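Local structure of putative neuraminyllactose-binding hemagglutinin homolog (Helicobacter pylori, 3BGH) at residues Lys50-Ser55 against Gln188-Ile193; Val106-Asp111 against Lys192-Ala197; Asp111-Ser116 against Ser120-Ile125. The protein is of uncertain function but is probably a lipoprotein of the outer membrane that acts as an adhesin for neuraminyllactose-type sugars. One frame throughout, in Å; residues are numbered along the deposited sequence.

How the contacts relate
Contacts 1 and 2 form one continuous, largely apolar region on helix 186-208, their centres about 7 Å apart and Lys192 and Ile193 common to both. Ile52 joins them: its CD1 lies 3.8 Å from Ile108 CD1, and its CG2 is 3.7 Å from Met194 SD. Contact 3 continues strand 98-114 beyond contact 2, sharing Asp111; its centre is about 16 Å from that of contact 2 and about 20 Å from that of contact 1. Along the chain it is nested inside the loops that both close. The bound sulfate, probably from the crystallisation liquor, belongs to contact 3, and no active site is defined here.

Contact 1 of 3, residues Lys50-Ser55 against Gln188-Ile193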
loop_
_atom_site.group_PDB
_atom_site.type_symbol
_atom_site.label_atom_id
_atom_site.label_comp_id
_atom_site.label_asym_id
_atom_site.label_seq_id
_atom_site.Cartn_x
_atom_site.Cartn_y
_atom_site.Cartn_z
ATOM N N LYS A 50 -11.363 -2.532 0.961
ATOM C CA LYS A 50 -12.817 -2.843 0.936
ATOM C C LYS A 50 -13.429 -3.109 -0.454
ATOM O O LYS A 50 -14.480 -3.731 -0.603
ATOM C CB LYS A 50 -13.584 -1.727 1.654
ATOM C CG LYS A 50 -13.813 -0.443 0.872
ATOM C CD LYS A 50 -14.597 0.536 1.742
ATOM C CE LYS A 50 -14.813 1.888 1.037
ATOM N NZ LYS A 50 -15.436 2.963 1.954
ATOM N N VAL A 51 -12.727 -2.643 -1.468
ATOM C CA VAL A 51 -13.153 -2.684 -2.858
ATOM C C VAL A 51 -13.003 -4.093 -3.470
ATOM O O VAL A 51 -13.705 -4.436 -4.438
ATOM C CB VAL A 51 -12.357 -1.574 -3.570
ATOM C CG1 VAL A 51 -11.704 -2.021 -4.860
ATOM C CG2 VAL A 51 -13.230 -0.311 -3.706
ATOM N N ILE A 52 -12.125 -4.901 -2.870
ATOM C CA ILE A 52 -11.751 -6.245 -3.357
ATOM C C ILE A 52 -12.531 -7.402 -2.641
ATOM O O ILE A 52 -12.489 -7.507 -1.434
ATOM C CB ILE A 52 -10.206 -6.493 -3.206
ATOM C CG1 ILE A 52 -9.410 -5.469 -4.008
ATOM C CG2 ILE A 52 -9.823 -7.911 -3.631
ATOM C CD1 ILE A 52 -7.875 -5.431 -3.723
ATOM N N PRO A 53 -13.248 -8.247 -3.387
ATOM C CA PRO A 53 -13.964 -9.378 -2.760
ATOM C C PRO A 53 -13.025 -10.320 -2.007
ATOM O O PRO A 53 -11.952 -10.641 -2.501
ATOM C CB PRO A 53 -14.608 -10.114 -3.948
ATOM C CG PRO A 53 -14.678 -9.009 -5.072
ATOM C CD PRO A 53 -13.464 -8.161 -4.846
ATOM N N GLU A 54 -13.438 -10.747 -0.822
ATOM C CA GLU A 54 -12.693 -11.724 -0.018
ATOM C C GLU A 54 -12.290 -12.968 -0.785
ATOM O O GLU A 54 -11.224 -13.549 -0.518
ATOM C CB GLU A 54 -13.507 -12.153 1.197
ATOM C CG GLU A 54 -13.545 -11.139 2.354
ATOM C CD GLU A 54 -14.274 -11.696 3.565
ATOM O OE1 GLU A 54 -13.781 -11.488 4.708
ATOM O OE2 GLU A 54 -15.333 -12.381 3.371
ATOM N N SER A 55 -13.113 -13.396 -1.734
ATOM C CA SER A 55 -12.755 -14.584 -2.484
ATOM C C SER A 55 -11.515 -14.374 -3.361
ATOM O O SER A 55 -10.771 -15.340 -3.610
ATOM C CB SER A 55 -13.911 -15.023 -3.334
ATOM O OG SER A 55 -14.241 -14.011 -4.274
ATOM N N GLN A 188 -14.457 -5.390 -13.137
ATOM C CA GLN A 188 -13.602 -5.753 -14.257
ATOM C C GLN A 188 -12.155 -5.159 -14.142
ATOM O O GLN A 188 -11.161 -5.808 -14.473
ATOM C CB GLN A 188 -14.330 -5.409 -15.573
ATOM C CG GLN A 188 -13.735 -5.967 -16.855
ATOM C CD GLN A 188 -14.045 -7.445 -17.137
ATOM O OE1 GLN A 188 -13.682 -7.966 -18.200
ATOM N NE2 GLN A 188 -14.679 -8.131 -16.186
ATOM N N ALA A 189 -12.041 -3.947 -13.613
ATOM C CA ALA A 189 -10.759 -3.282 -13.475
ATOM C C ALA A 189 -9.922 -3.935 -12.349
ATOM O O ALA A 189 -8.715 -4.133 -12.494
ATOM C CB ALA A 189 -10.965 -1.799 -13.227
ATOM N N ILE A 190 -10.609 -4.274 -11.259
ATOM C CA ILE A 190 -10.057 -5.017 -10.126
ATOM C C ILE A 190 -9.446 -6.353 -10.576
ATOM O O ILE A 190 -8.311 -6.698 -10.232
ATOM C CB ILE A 190 -11.169 -5.260 -9.071
ATOM C CG1 ILE A 190 -11.563 -3.915 -8.444
ATOM C CG2 ILE A 190 -10.733 -6.245 -8.027
ATOM C CD1 ILE A 190 -12.719 -3.974 -7.496
ATOM N N ARG A 191 -10.216 -7.082 -11.361
ATOM C CA ARG A 191 -9.768 -8.316 -11.960
ATOM C C ARG A 191 -8.457 -8.175 -12.760
ATOM O O ARG A 191 -7.541 -8.997 -12.599
ATOM C CB ARG A 191 -10.918 -8.922 -12.765
ATOM C CG ARG A 191 -11.425 -10.187 -12.137
ATOM C CD ARG A 191 -12.929 -10.364 -12.128
ATOM N NE ARG A 191 -13.457 -10.766 -13.421
ATOM C CZ ARG A 191 -14.688 -11.245 -13.619
ATOM N NH1 ARG A 191 -15.537 -11.429 -12.604
ATOM N NH2 ARG A 191 -15.066 -11.559 -14.849
ATOM N N LYS A 192 -8.364 -7.119 -13.573
ATOM C CA LYS A 192 -7.169 -6.805 -14.392
ATOM C C LYS A 192 -5.973 -6.410 -13.563
ATOM O O LYS A 192 -4.870 -6.895 -13.795
ATOM C CB LYS A 192 -7.458 -5.682 -15.389
ATOM C CG LYS A 192 -8.312 -6.093 -16.603
ATOM C CD LYS A 192 -8.255 -5.059 -17.697
ATOM C CE LYS A 192 -9.444 -4.106 -17.621
ATOM N NZ LYS A 192 -9.210 -2.885 -18.475
ATOM N N ILE A 193 -6.198 -5.545 -12.583
ATOM C CA ILE A 193 -5.143 -5.070 -11.717
ATOM C C ILE A 193 -4.550 -6.208 -10.904
ATOM O O ILE A 193 -3.318 -6.341 -10.833
ATOM C CB ILE A 193 -5.649 -3.901 -10.819
ATOM C CG1 ILE A 193 -5.769 -2.627 -11.680
ATOM C CG2 ILE A 193 -4.751 -3.714 -9.592
ATOM C CD1 ILE A 193 -6.584 -1.488 -11.069
#
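Two near-ideal torsions carry the Ile190 side chain to the loop at Val51: chi1 of -68° sets CG1 opposite the carbonyl carbon and beside the backbone N, and chi2 of 175° extends the chain so that CD1 points away from the helix. The same first torsion puts the CG2 branch on the other flank of CB, where it meets Ile52. Val51 behaves differently, since its chi1 of 132° is well off a staggered position, and the exact pose of its two methyls should be read with that in mind.

The Ile190 terminal methyl does most of the touching. Its CD1 lies 3.4 Å from Val51 CG1, the two side chains meeting at a slant, and Ile190 CG1 follows at 4.1 Å from the same Val51 methyl. CD1 also comes within 3.2 Å of Val51 O, so one methyl is pressed against both the backbone and the side chain of Val51. Further along the loop, Ile52 CG1 approaches Ile190 CG2 at 4.3 Å, a looser contact. The nearest CA atoms, those of Ile52 and Ile190, are still 7.1 Å apart, which shows that side chains bridge the gap.

Residues 50-53 form the link from strand 38-48 into helix 54-73, with Pro53 at the N-cap. The link opens the beta-alpha-beta crossover 38-48, 54-73, 78-82; helix 186-208 packs beside it, and Tyr56 of helix 54-73 also touches Ile190. Beneath both, Ile108 of strand 98-114 meets Val51 and Ile52.

No hydrogen bond or ion pair crosses between the segments. The contact therefore rests on van der Waals packing and burial of aliphatic carbon, including a methyl set against the Val51 carbonyl oxygen, and no directional bond sets the angle at which they meet.

Contact 2 of 3, residues Val106-Asp111 against Lys192-Ala197; sequences VAILED and KIMNQA
Ile108 and Val106 meet Ile193 and Met194 in the helix-on-sheet layer of an alpha/beta sandwich: helix 186-208 lies over one face of the mixed sheet, and strand 98-114 is the middle of its five strands. The axes of strand segment 106-111 and helix segment 192-197 approach to 10.2 Å and run roughly antiparallel, at 145°. With that spacing the backbones stay apart, and four buried side chains fill the interval.

The main bump is the end of Ile108. Its CD1 sits in the notch formed by two successive helix residues, 3.7 Å from Ile193 CG2 and, in a direction roughly at right angles to that, 4.2 Å from Met194 CG. Ile193 CG2 also lies 3.9 Å from Ile108 CG1, so this methyl rests along the Ile108 branch, and the two isoleucine side chains lie alongside each other, running opposite ways. In Ile193, chi1 of -75° places CG2 opposite the backbone N, on the flank that faces Ile108.

Met194 starts off along the flank of the helix and then turns in. Its chain bends at chi2 (-128°) and again at chi3, carrying the terminal methyl down to the strand at Val106.

Alternation along the strand separates two environments. Val106 and Ile108 direct their CB atoms toward the helix, whereas Ala107 and Leu109 turn theirs away, to pack on Asn105 and Tyr131 of the second subunit. Ile193 is also bordered by Ile155 and Ala157 of strand 144-161, and Met194 by Phe23. At the far end of the methionine, CE stops 3.6 Å from Val106 CG1.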
loop_
_atom_site.group_PDB
_atom_site.type_symbol
_atom_site.label_atom_id
_atom_site.label_comp_id
_atom_site.label_asym_id
_atom_site.label_seq_id
_atom_site.Cartn_x
_atom_site.Cartn_y
_atom_site.Cartn_z
ATOM N N VAL A 106 -2.650 -5.597 -0.678
ATOM C CA VAL A 106 -2.924 -4.950 -1.943
ATOM C C VAL A 106 -4.242 -4.211 -1.812
ATOM O O VAL A 106 -5.200 -4.723 -1.240
ATOM C CB VAL A 106 -2.864 -5.920 -3.166
ATOM C CG1 VAL A 106 -3.879 -7.008 -3.057
ATOM C CG2 VAL A 106 -3.087 -5.154 -4.472
ATOM N N ALA A 107 -4.271 -2.976 -2.290
ATOM C CA ALA A 107 -5.456 -2.159 -2.210
ATOM C C ALA A 107 -5.694 -1.552 -3.565
ATOM O O ALA A 107 -4.755 -1.290 -4.309
ATOM C CB ALA A 107 -5.283 -1.095 -1.164
ATOM N N ILE A 108 -6.961 -1.364 -3.899
ATOM C CA ILE A 108 -7.318 -0.700 -5.131
ATOM C C ILE A 108 -8.041 0.643 -4.827
ATOM O O ILE A 108 -8.974 0.724 -4.021
ATOM C CB ILE A 108 -8.062 -1.670 -6.073
ATOM C CG1 ILE A 108 -7.034 -2.677 -6.585
ATOM C CG2 ILE A 108 -8.701 -0.935 -7.258
ATOM C CD1 ILE A 108 -7.558 -3.883 -7.208
ATOM N N LEU A 109 -7.509 1.708 -5.416
ATOM C CA LEU A 109 -8.114 3.029 -5.356
ATOM C C LEU A 109 -8.899 3.248 -6.631
ATOM O O LEU A 109 -8.475 2.879 -7.716
ATOM C CB LEU A 109 -7.043 4.089 -5.228
ATOM C CG LEU A 109 -6.394 4.279 -3.858
ATOM C CD1 LEU A 109 -5.583 3.069 -3.397
ATOM C CD2 LEU A 109 -5.515 5.478 -3.949
ATOM N N GLU A 110 -10.063 3.851 -6.476
ATOM C CA GLU A 110 -11.007 4.004 -7.570
ATOM C C GLU A 110 -11.110 5.458 -7.954
ATOM O O GLU A 110 -10.910 6.335 -7.109
ATOM C CB GLU A 110 -12.385 3.435 -7.178
ATOM C CG GLU A 110 -12.350 1.907 -7.068
ATOM C CD GLU A 110 -13.677 1.278 -6.700
ATOM O OE1 GLU A 110 -14.588 1.995 -6.242
ATOM O OE2 GLU A 110 -13.803 0.041 -6.870
ATOM N N ASP A 111 -11.387 5.690 -9.241
ATOM C CA ASP A 111 -11.829 6.996 -9.733
ATOM C C ASP A 111 -10.739 8.072 -9.611
ATOM O O ASP A 111 -10.920 9.122 -8.980
ATOM C CB ASP A 111 -13.161 7.436 -9.073
ATOM C CG ASP A 111 -14.362 6.573 -9.505
ATOM O OD1 ASP A 111 -14.373 6.026 -10.631
ATOM O OD2 ASP A 111 -15.316 6.435 -8.712
ATOM N N LYS A 192 -8.364 -7.119 -13.573
ATOM C CA LYS A 192 -7.169 -6.805 -14.392
ATOM C C LYS A 192 -5.973 -6.410 -13.563
ATOM O O LYS A 192 -4.870 -6.895 -13.795
ATOM C CB LYS A 192 -7.458 -5.682 -15.389
ATOM C CG LYS A 192 -8.312 -6.093 -16.603
ATOM C CD LYS A 192 -8.255 -5.059 -17.697
ATOM C CE LYS A 192 -9.444 -4.106 -17.621
ATOM N NZ LYS A 192 -9.210 -2.885 -18.475
ATOM N N ILE A 193 -6.198 -5.545 -12.583
ATOM C CA ILE A 193 -5.143 -5.070 -11.717
ATOM C C ILE A 193 -4.550 -6.208 -10.904
ATOM O O ILE A 193 -3.318 -6.341 -10.833
ATOM C CB ILE A 193 -5.649 -3.901 -10.819
ATOM C CG1 ILE A 193 -5.769 -2.627 -11.680
ATOM C CG2 ILE A 193 -4.751 -3.714 -9.592
ATOM C CD1 ILE A 193 -6.584 -1.488 -11.069
ATOM N N MET A 194 -5.432 -7.031 -10.323
ATOM C CA MET A 194 -5.031 -8.197 -9.538
ATOM C C MET A 194 -4.265 -9.227 -10.385
ATOM O O MET A 194 -3.292 -9.787 -9.906
ATOM C CB MET A 194 -6.230 -8.896 -8.844
ATOM C CG MET A 194 -7.197 -8.017 -8.080
ATOM S SD MET A 194 -7.430 -8.641 -6.424
ATOM C CE MET A 194 -5.875 -8.018 -5.814
ATOM N N ASN A 195 -4.726 -9.508 -11.606
ATOM C CA ASN A 195 -3.974 -10.397 -12.487
ATOM C C ASN A 195 -2.582 -9.877 -12.732
ATOM O O ASN A 195 -1.649 -10.656 -12.731
ATOM C CB ASN A 195 -4.656 -10.634 -13.845
ATOM C CG ASN A 195 -5.911 -11.486 -13.727
ATOM O OD1 ASN A 195 -6.106 -12.184 -12.734
ATOM N ND2 ASN A 195 -6.777 -11.406 -14.719
ATOM N N GLN A 196 -2.449 -8.571 -12.975
ATOM C CA GLN A 196 -1.145 -7.983 -13.219
ATOM C C GLN A 196 -0.323 -8.050 -11.954
ATOM O O GLN A 196 0.861 -8.260 -12.023
ATOM C CB GLN A 196 -1.239 -6.526 -13.648
ATOM C CG GLN A 196 -1.580 -6.254 -15.083
ATOM C CD GLN A 196 -1.558 -4.740 -15.386
ATOM O OE1 GLN A 196 -2.597 -4.136 -15.692
ATOM N NE2 GLN A 196 -0.373 -4.126 -15.271
ATOM N N ALA A 197 -0.948 -7.893 -10.788
ATOM C CA ALA A 197 -0.184 -8.011 -9.552
ATOM C C ALA A 197 0.255 -9.452 -9.295
ATOM O O ALA A 197 1.360 -9.696 -8.780
ATOM C CB ALA A 197 -0.964 -7.449 -8.346
#

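Contact 3 of 3, residues Asp111-Ser116 against Ser120-Ile125. With SO4 (sulfate ion), chain E.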
loop_
_atom_site.group_PDB
_atom_site.type_symbol
_atom_site.label_atom_id
_atom_site.label_comp_id
_atom_site.label_asym_id
_atom_site.label_seq_id
_atom_site.Cartn_x
_atom_site.Cartn_y
_atom_site.Cartn_z
ATOM N N ASP A 111 -11.387 5.690 -9.241
ATOM C CA ASP A 111 -11.829 6.996 -9.733
ATOM C C ASP A 111 -10.739 8.072 -9.611
ATOM O O ASP A 111 -10.920 9.122 -8.980
ATOM C CB ASP A 111 -13.161 7.436 -9.073
ATOM C CG ASP A 111 -14.362 6.573 -9.505
ATOM O OD1 ASP A 111 -14.373 6.026 -10.631
ATOM O OD2 ASP A 111 -15.316 6.435 -8.712
ATOM N N ILE A 112 -9.603 7.786 -10.234
ATOM C CA ILE A 112 -8.534 8.753 -10.379
ATOM C C ILE A 112 -8.584 9.199 -11.844
ATOM O O ILE A 112 -8.749 8.356 -12.751
ATOM C CB ILE A 112 -7.161 8.113 -10.059
ATOM C CG1 ILE A 112 -7.186 7.407 -8.712
ATOM C CG2 ILE A 112 -6.076 9.133 -10.045
ATOM C CD1 ILE A 112 -5.802 7.015 -8.225
ATOM N N VAL A 113 -8.476 10.517 -12.048
ATOM C CA VAL A 113 -8.500 11.148 -13.372
ATOM C C VAL A 113 -7.087 11.506 -13.856
ATOM O O VAL A 113 -6.238 11.936 -13.086
ATOM C CB VAL A 113 -9.432 12.414 -13.364
ATOM C CG1 VAL A 113 -9.227 13.301 -14.579
ATOM C CG2 VAL A 113 -10.917 11.988 -13.272
ATOM N N GLU A 114 -6.850 11.311 -15.137
ATOM C CA GLU A 114 -5.607 11.689 -15.761
ATOM C C GLU A 114 -5.985 12.671 -16.865
ATOM O O GLU A 114 -6.488 12.270 -17.940
ATOM C CB GLU A 114 -4.891 10.461 -16.363
ATOM C CG GLU A 114 -4.324 9.457 -15.367
ATOM C CD GLU A 114 -3.551 8.321 -16.052
ATOM O OE1 GLU A 114 -3.790 8.027 -17.256
ATOM O OE2 GLU A 114 -2.681 7.736 -15.378
ATOM N N GLU A 115 -5.781 13.956 -16.596
ATOM C CA GLU A 115 -6.079 15.000 -17.567
ATOM C C GLU A 115 -5.500 14.697 -18.935
ATOM O O GLU A 115 -4.460 14.037 -19.031
ATOM C CB GLU A 115 -5.614 16.348 -17.035
ATOM C CG GLU A 115 -6.585 16.811 -15.975
ATOM C CD GLU A 115 -6.111 18.000 -15.208
ATOM O OE1 GLU A 115 -5.332 17.818 -14.235
ATOM O OE2 GLU A 115 -6.522 19.122 -15.584
ATOM N N SER A 116 -6.185 15.144 -19.982
ATOM C CA SER A 116 -5.701 14.963 -21.349
ATOM C C SER A 116 -4.506 15.842 -21.666
ATOM O O SER A 116 -4.254 16.828 -20.996
ATOM C CB SER A 116 -6.794 15.251 -22.384
ATOM O OG SER A 116 -6.983 16.636 -22.526
ATOM N N SER A 120 -2.887 12.050 -25.422
ATOM C CA SER A 120 -3.798 11.149 -24.742
ATOM C C SER A 120 -5.107 11.830 -24.389
ATOM O O SER A 120 -5.138 13.014 -24.017
ATOM C CB SER A 120 -3.134 10.597 -23.468
ATOM O OG SER A 120 -1.869 10.008 -23.763
ATOM N N GLU A 121 -6.189 11.073 -24.492
ATOM C CA GLU A 121 -7.499 11.550 -24.047
ATOM C C GLU A 121 -7.492 11.595 -22.522
ATOM O O GLU A 121 -6.716 10.894 -21.886
ATOM C CB GLU A 121 -8.615 10.613 -24.571
ATOM C CG GLU A 121 -8.536 10.304 -26.103
ATOM C CD GLU A 121 -9.527 9.217 -26.599
ATOM O OE1 GLU A 121 -9.770 8.214 -25.872
ATOM O OE2 GLU A 121 -10.045 9.368 -27.743
ATOM N N GLU A 122 -8.353 12.417 -21.946
ATOM C CA GLU A 122 -8.621 12.359 -20.539
ATOM C C GLU A 122 -9.138 10.966 -20.210
ATOM O O GLU A 122 -9.919 10.381 -20.971
ATOM C CB GLU A 122 -9.662 13.396 -20.154
ATOM C CG GLU A 122 -10.069 13.355 -18.698
ATOM C CD GLU A 122 -10.842 14.577 -18.311
ATOM O OE1 GLU A 122 -11.520 14.590 -17.259
ATOM O OE2 GLU A 122 -10.782 15.543 -19.086
ATOM N N LYS A 123 -8.672 10.408 -19.103
ATOM C CA LYS A 123 -9.182 9.120 -18.694
ATOM C C LYS A 123 -9.357 9.032 -17.198
ATOM O O LYS A 123 -8.689 9.768 -16.455
ATOM C CB LYS A 123 -8.336 7.970 -19.248
ATOM C CG LYS A 123 -6.892 8.265 -19.398
ATOM C CD LYS A 123 -6.271 7.337 -20.417
ATOM C CE LYS A 123 -4.814 7.751 -20.688
ATOM N NZ LYS A 123 -4.115 6.932 -21.737
ATOM N N VAL A 124 -10.317 8.205 -16.774
ATOM C CA VAL A 124 -10.491 7.880 -15.370
ATOM C C VAL A 124 -9.965 6.462 -15.218
ATOM O O VAL A 124 -10.121 5.633 -16.137
ATOM C CB VAL A 124 -11.946 7.987 -14.973
ATOM C CG1 VAL A 124 -12.161 7.772 -13.443
ATOM C CG2 VAL A 124 -12.489 9.355 -15.423
ATOM N N ILE A 125 -9.288 6.188 -14.101
ATOM C CA ILE A 125 -8.645 4.883 -13.885
ATOM C C ILE A 125 -8.891 4.393 -12.470
ATOM O O ILE A 125 -9.284 5.163 -11.603
ATOM C CB ILE A 125 -7.112 4.942 -14.065
ATOM C CG1 ILE A 125 -6.448 5.657 -12.881
ATOM C CG2 ILE A 125 -6.702 5.576 -15.386
ATOM C CD1 ILE A 125 -4.981 5.612 -12.884
HETATM S S SO4 E . -3.909 5.409 -24.429
HETATM O O1 SO4 E . -3.070 4.543 -25.258
HETATM O O2 SO4 E . -3.152 6.575 -23.970
HETATM O O3 SO4 E . -5.041 5.860 -25.226
HETATM O O4 SO4 E . -4.420 4.647 -23.299
#
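Ile112 and Ile125 pair near the turn end of the antiparallel beta hairpin of strands 98-114 and 123-137, where a G1 beta bulge disturbs the regular pairing, Asp111 and Ile112 both facing Ile125. Ile112 N gives a nearly straight bond to Ile125 O (3.0 Å, 173° at the hydrogen), and Ile125 N returns one to Ile112 O. Glu114 and Lys123 form the next hydrogen-bonded pair, with Glu114 N 2.7 Å from Lys123 O and Lys123 N 3.1 Å from Glu114 O.

Between them, Val113 and Val124 form a non-hydrogen-bonded pair, their CG2 methyls 3.7 Å apart. On the other face Ile112 CB packs on Ile125 CG1, and the Glu114 carboxylate points its OE1 at the lysine chain, 3.6 Å from Lys123 CE.

In the next shell, Asp126 OD1 accepts the Asp111 N-H at the bulge, where Asp111 takes a positive phi of 66°. Glu114 OE2 forms a salt bridge with Lys156 NZ, and Glu115 a hydrogen bond with His146 of the second subunit. Lys123 is extended beyond CG and reaches a sulfate that Arg161 also binds; its NZ donates to sulfate O4 at 2.8 Å.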